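PDB 4K7J: GDSL-like Lipase/Acylhydrolase family protein from Neisseria meningitidis, which probably removes O-acetyl groups from peptidoglycan, acting as a serine esterase of the SGNH hydrolase family. Local coordinates for residues Arg314-Gln318 with Gly319-Phe323; Leu245-Gly248 with Thr249-Phe253. One frame throughout, in Å; residues are numbered along the deposited sequence. Where two conformers were deposited one is given.

Interaction 1: residues Arg314-Gln318 with Gly319-Phe323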
loop_
_atom_site.group_PDB
_atom_site.type_symbol
_atom_site.label_atom_id
_atom_site.label_comp_id
_atom_site.label_asym_id
_atom_site.label_seq_id
_atom_site.Cartn_x
_atom_site.Cartn_y
_atom_site.Cartn_z
ATOM N N ARG A 314 8.550 1.665 -19.196
ATOM C CA ARG A 314 9.748 2.491 -19.405
ATOM C C ARG A 314 10.294 3.049 -18.087
ATOM O O ARG A 314 11.504 3.069 -17.861
ATOM C CB ARG A 314 9.453 3.664 -20.340
ATOM C CG ARG A 314 9.278 3.304 -21.796
ATOM C CD ARG A 314 9.382 4.556 -22.684
ATOM N NE ARG A 314 8.340 5.556 -22.431
ATOM C CZ ARG A 314 7.102 5.462 -22.898
ATOM N NH1 ARG A 314 6.751 4.416 -23.629
ATOM N NH2 ARG A 314 6.214 6.406 -22.638
ATOM N N VAL A 315 9.398 3.505 -17.217
ATOM C CA VAL A 315 9.815 4.018 -15.906
ATOM C C VAL A 315 10.517 2.938 -15.089
ATOM O O VAL A 315 11.578 3.183 -14.489
ATOM C CB VAL A 315 8.618 4.579 -15.099
ATOM C CG1 VAL A 315 9.018 4.821 -13.640
ATOM C CG2 VAL A 315 8.102 5.859 -15.741
ATOM N N ALA A 316 9.921 1.744 -15.071
ATOM C CA ALA A 316 10.533 0.579 -14.420
ATOM C C ALA A 316 11.970 0.323 -14.888
ATOM O O ALA A 316 12.884 0.108 -14.074
ATOM C CB ALA A 316 9.681 -0.660 -14.661
ATOM N N ARG A 317 12.168 0.338 -16.202
ATOM C CA ARG A 317 13.479 0.016 -16.769
ATOM C C ARG A 317 14.478 1.112 -16.483
ATOM O O ARG A 317 15.602 0.845 -16.063
ATOM C CB ARG A 317 13.381 -0.212 -18.283
ATOM C CG ARG A 317 14.722 -0.597 -18.895
ATOM C CD ARG A 317 14.579 -1.035 -20.343
ATOM N NE ARG A 317 15.883 -1.241 -20.973
ATOM C CZ ARG A 317 16.041 -1.536 -22.259
ATOM N NH1 ARG A 317 14.974 -1.689 -23.034
ATOM N NH2 ARG A 317 17.259 -1.689 -22.768
ATOM N N GLN A 318 14.073 2.355 -16.708
ATOM C CA GLN A 318 14.966 3.479 -16.471
ATOM C C GLN A 318 15.256 3.652 -14.982
ATOM O O GLN A 318 16.356 4.031 -14.609
ATOM C CB GLN A 318 14.424 4.761 -17.122
ATOM C CG GLN A 318 14.656 4.777 -18.640
ATOM C CD GLN A 318 13.838 5.816 -19.384
ATOM O OE1 GLN A 318 13.529 6.888 -18.855
ATOM N NE2 GLN A 318 13.496 5.509 -20.633
ATOM N N GLY A 319 14.287 3.335 -14.132
ATOM C CA GLY A 319 14.506 3.409 -12.689
ATOM C C GLY A 319 15.098 2.139 -12.104
ATOM O O GLY A 319 15.297 2.040 -10.891
ATOM N N GLN A 320 15.381 1.171 -12.973
ATOM C CA GLN A 320 15.901 -0.143 -12.572
ATOM C C GLN A 320 15.072 -0.852 -11.518
ATOM O O GLN A 320 15.615 -1.464 -10.593
ATOM C CB GLN A 320 17.356 -0.037 -12.105
ATOM C CG GLN A 320 18.306 0.377 -13.227
ATOM C CD GLN A 320 19.672 0.784 -12.709
ATOM O OE1 GLN A 320 20.040 0.469 -11.578
ATOM N NE2 GLN A 320 20.427 1.498 -13.534
ATOM N N THR A 321 13.757 -0.785 -11.666
ATOM C CA THR A 321 12.859 -1.431 -10.724
ATOM C C THR A 321 12.374 -2.753 -11.310
ATOM O O THR A 321 12.758 -3.132 -12.419
ATOM C CB THR A 321 11.636 -0.537 -10.438
ATOM O OG1 THR A 321 10.648 -0.744 -11.451
ATOM C CG2 THR A 321 12.044 0.926 -10.448
ATOM N N MET A 322 11.540 -3.461 -10.561
ATOM C CA MET A 322 10.834 -4.611 -11.103
ATOM C C MET A 322 9.521 -4.124 -11.705
ATOM O O MET A 322 9.038 -3.053 -11.336
ATOM C CB MET A 322 10.572 -5.639 -10.015
ATOM C CG MET A 322 11.845 -6.341 -9.539
ATOM S SD MET A 322 11.539 -7.375 -8.100
ATOM C CE MET A 322 11.265 -6.120 -6.845
ATOM N N PHE A 323 8.972 -4.899 -12.641
ATOM C CA PHE A 323 7.722 -4.569 -13.317
ATOM C C PHE A 323 6.869 -5.832 -13.439
ATOM O O PHE A 323 7.337 -6.854 -13.929
ATOM C CB PHE A 323 8.003 -3.978 -14.704
ATOM C CG PHE A 323 6.765 -3.606 -15.477
ATOM C CD1 PHE A 323 6.121 -2.396 -15.248
ATOM C CD2 PHE A 323 6.252 -4.460 -16.442
ATOM C CE1 PHE A 323 4.993 -2.051 -15.953
ATOM C CE2 PHE A 323 5.120 -4.119 -17.154
ATOM C CZ PHE A 323 4.490 -2.916 -16.911
#
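The methyl group of Ala316, on the last turn of the helix, meets the chain returning from that helix at two places. Its CB lies 3.4 Å from Thr321 OG1 and 3.7 Å from Phe323 CB. The Phe323 ring approaches the same methyl obliquely, with CD1 the nearest ring atom. CG of Phe323 is anti to the backbone N (chi1 -180°), and the Phe323 side chain also touches Tyr31 and Ile284. Thr321 places its hydroxyl between backbone N and carbonyl carbon, against CA and CB of Ala316. From there OG1 donates to Met322 O at 2.8 Å, arriving from above that carbonyl's plane, so the polar atom of this buried residue is satisfied locally while its flank packs on the alanine.

The turn that brings these groups together is a Schellman motif closing helix 305-318. Gln320 takes a positive phi of 53°, and Thr321 N reaches back to Ala316 O over 2.7 Å in the carbonyl plane. The inner bond, from Gln320 N to Arg317 O, is longer at 3.1 Å and comes in well above the carbonyl plane. One residue earlier, Gly319 N still makes a helical bond to Val315 O at 2.7 Å.

Through this turn the beta-alpha-beta crossover from strand 281-286 by way of helix 305-318 enters strand 322-325. Gln318 and Gln320, both exposed, have extended chains; Gln318 CB still touches Gly319 N, and the Gln318 side chain also meets Leu267. On the buried side Val315 rests on Ile284 and Trp266, and Met322 pairs through its backbone with Ile282 and Ile284.

Interaction 2: residues Leu245-Gly248 with Thr249-Phe253. With ACT (acetate ion), chain C.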
loop_
_atom_site.group_PDB
_atom_site.type_symbol
_atom_site.label_atom_id
_atom_site.label_comp_id
_atom_site.label_asym_id
_atom_site.label_seq_id
_atom_site.Cartn_x
_atom_site.Cartn_y
_atom_site.Cartn_z
ATOM N N LEU A 245 4.255 0.042 -6.188
ATOM C CA LEU A 245 3.435 1.132 -6.711
ATOM C C LEU A 245 2.411 0.546 -7.671
ATOM O O LEU A 245 2.766 -0.074 -8.683
ATOM C CB LEU A 245 4.308 2.155 -7.440
ATOM C CG LEU A 245 5.407 2.817 -6.616
ATOM C CD1 LEU A 245 6.343 3.604 -7.529
ATOM C CD2 LEU A 245 4.829 3.724 -5.525
ATOM N N SER A 246 1.137 0.715 -7.350
ATOM C CA SER A 246 0.080 0.150 -8.185
ATOM C C SER A 246 -0.911 1.234 -8.614
ATOM O O SER A 246 -1.917 1.463 -7.954
ATOM C CB SER A 246 -0.630 -1.003 -7.447
ATOM O OG SER A 246 -1.690 -1.550 -8.222
ATOM N N TYR A 247 -0.602 1.912 -9.719
ATOM C CA TYR A 247 -1.466 2.942 -10.263
ATOM C C TYR A 247 -1.626 2.675 -11.753
ATOM O O TYR A 247 -1.177 1.653 -12.247
ATOM C CB TYR A 247 -0.863 4.332 -10.050
ATOM C CG TYR A 247 -0.734 4.789 -8.596
ATOM C CD1 TYR A 247 -1.777 5.449 -7.957
ATOM C CD2 TYR A 247 0.450 4.605 -7.893
ATOM C CE1 TYR A 247 -1.655 5.890 -6.651
ATOM C CE2 TYR A 247 0.591 5.044 -6.583
ATOM C CZ TYR A 247 -0.464 5.689 -5.967
ATOM O OH TYR A 247 -0.332 6.128 -4.667
ATOM N N GLY A 248 -2.265 3.585 -12.473
ATOM C CA GLY A 248 -2.330 3.446 -13.919
ATOM C C GLY A 248 -3.741 3.466 -14.448
ATOM O O GLY A 248 -4.007 4.050 -15.493
ATOM N N THR A 249 -4.650 2.838 -13.713
ATOM C CA THR A 249 -6.046 2.763 -14.138
ATOM C C THR A 249 -6.692 4.137 -14.262
ATOM O O THR A 249 -7.343 4.436 -15.254
ATOM C CB THR A 249 -6.857 1.881 -13.182
ATOM O OG1 THR A 249 -6.341 0.544 -13.226
ATOM C CG2 THR A 249 -8.323 1.861 -13.570
ATOM N N ASN A 250 -6.502 4.987 -13.261
ATOM C CA ASN A 250 -7.088 6.320 -13.321
ATOM C C ASN A 250 -6.366 7.260 -14.284
ATOM O O ASN A 250 -7.014 8.033 -14.995
ATOM C CB ASN A 250 -7.186 6.917 -11.912
ATOM C CG ASN A 250 -8.072 6.075 -10.997
ATOM O OD1 ASN A 250 -9.263 5.953 -11.233
ATOM N ND2 ASN A 250 -7.481 5.476 -9.967
ATOM N N GLU A 251 -5.033 7.198 -14.307
ATOM C CA GLU A 251 -4.271 7.963 -15.293
ATOM C C GLU A 251 -4.839 7.645 -16.680
ATOM O O GLU A 251 -5.039 8.536 -17.499
ATOM C CB GLU A 251 -2.775 7.601 -15.247
ATOM C CG GLU A 251 -2.002 8.115 -14.029
ATOM C CD GLU A 251 -2.066 7.178 -12.826
ATOM O OE1 GLU A 251 -3.004 6.364 -12.773
ATOM O OE2 GLU A 251 -1.174 7.255 -11.938
ATOM N N ALA A 252 -5.125 6.367 -16.917
ATOM C CA ALA A 252 -5.614 5.912 -18.223
ATOM C C ALA A 252 -6.935 6.542 -18.636
ATOM O O ALA A 252 -7.231 6.631 -19.826
ATOM C CB ALA A 252 -5.745 4.405 -18.244
ATOM N N PHE A 253 -7.741 6.965 -17.664
ATOM C CA PHE A 253 -9.049 7.544 -17.996
ATOM C C PHE A 253 -9.006 9.054 -18.181
ATOM O O PHE A 253 -10.034 9.679 -18.451
ATOM C CB PHE A 253 -10.116 7.141 -16.977
ATOM C CG PHE A 253 -10.688 5.787 -17.230
ATOM C CD1 PHE A 253 -11.746 5.624 -18.112
ATOM C CD2 PHE A 253 -10.144 4.668 -16.630
ATOM C CE1 PHE A 253 -12.266 4.371 -18.367
ATOM C CE2 PHE A 253 -10.663 3.413 -16.874
ATOM C CZ PHE A 253 -11.729 3.266 -17.748
HETATM C C ACT C . -9.979 3.188 -9.143
HETATM O O ACT C . -11.219 3.441 -9.086
HETATM O OXT ACT C . -9.222 3.803 -8.348
HETATM C CH3 ACT C . -9.422 2.177 -10.096
#
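Glu251 bends its carboxylate back to the backbone of Gly248. The glutamate chain turns at its second torsion (chi2 87°), which brings OE1 to 2.9 Å from Gly248 N. This bond is weak, since the N-H points well off the line to the oxygen. OE2 has a firmer partner in Leu221 N, and it also lies 3.5 Å from Tyr247 CB, with the carboxylate plane turned 76° from the tyrosine ring. The carboxylate thus links the start of the turn to the loop carrying Leu221. The carbonyl O of Gly248 in turn accepts Ala252 N at 2.9 Å, the bond that ties the glycine to the turn, while Ala252 CB comes within 3.3 Å of the same oxygen. Gly248 has a positive phi, and a CB there would be jammed against the carbonyl O of Tyr247.

The sequence Gly-Thr-Asn-Glu matches the SGNH block that supplies the oxyanion-hole asparagine. In keeping with this, Asn250 ND2 donates a nearly straight bond of 2.9 Å (172°) to OXT of a bound acetate, and the same nitrogen is hydrogen-bonded to Ala219 O. Thr249 meets the acetate with a methyl, CG2 lying 3.7 Å from CH3, while OG1 is hydrogen-bonded to His63 NE2.

The turn follows directly from strand 242-246, whose backbone pairs with strand 281-286 through Leu245 and with strand 53-60 through Ser246. Trp266 of helix 259-276 packs against both Tyr247 and Glu251, Trp224 binds the tyrosine OH, and Gln312 of helix 305-318 reaches the carbonyl of Tyr247.

In the fold
Interactions 1 and 2 lie on the same mixed sheet, their centres 16 Å apart and their nearest atoms about 7 Å apart, without touching. Strand 281-286 runs between strands 242-246 and 322-325 and pairs with both. Interaction 2 follows the end of its strand and interaction 1 leads into the start of the other. Only interaction 2 borders the acetate, which is also bound by Ser62 N, Gly218 N and His351 NE2, a set consistent with the active site of an SGNH esterase. Helix 305-318 and Trp266 of helix 259-276 are neighbours shared by the two regions.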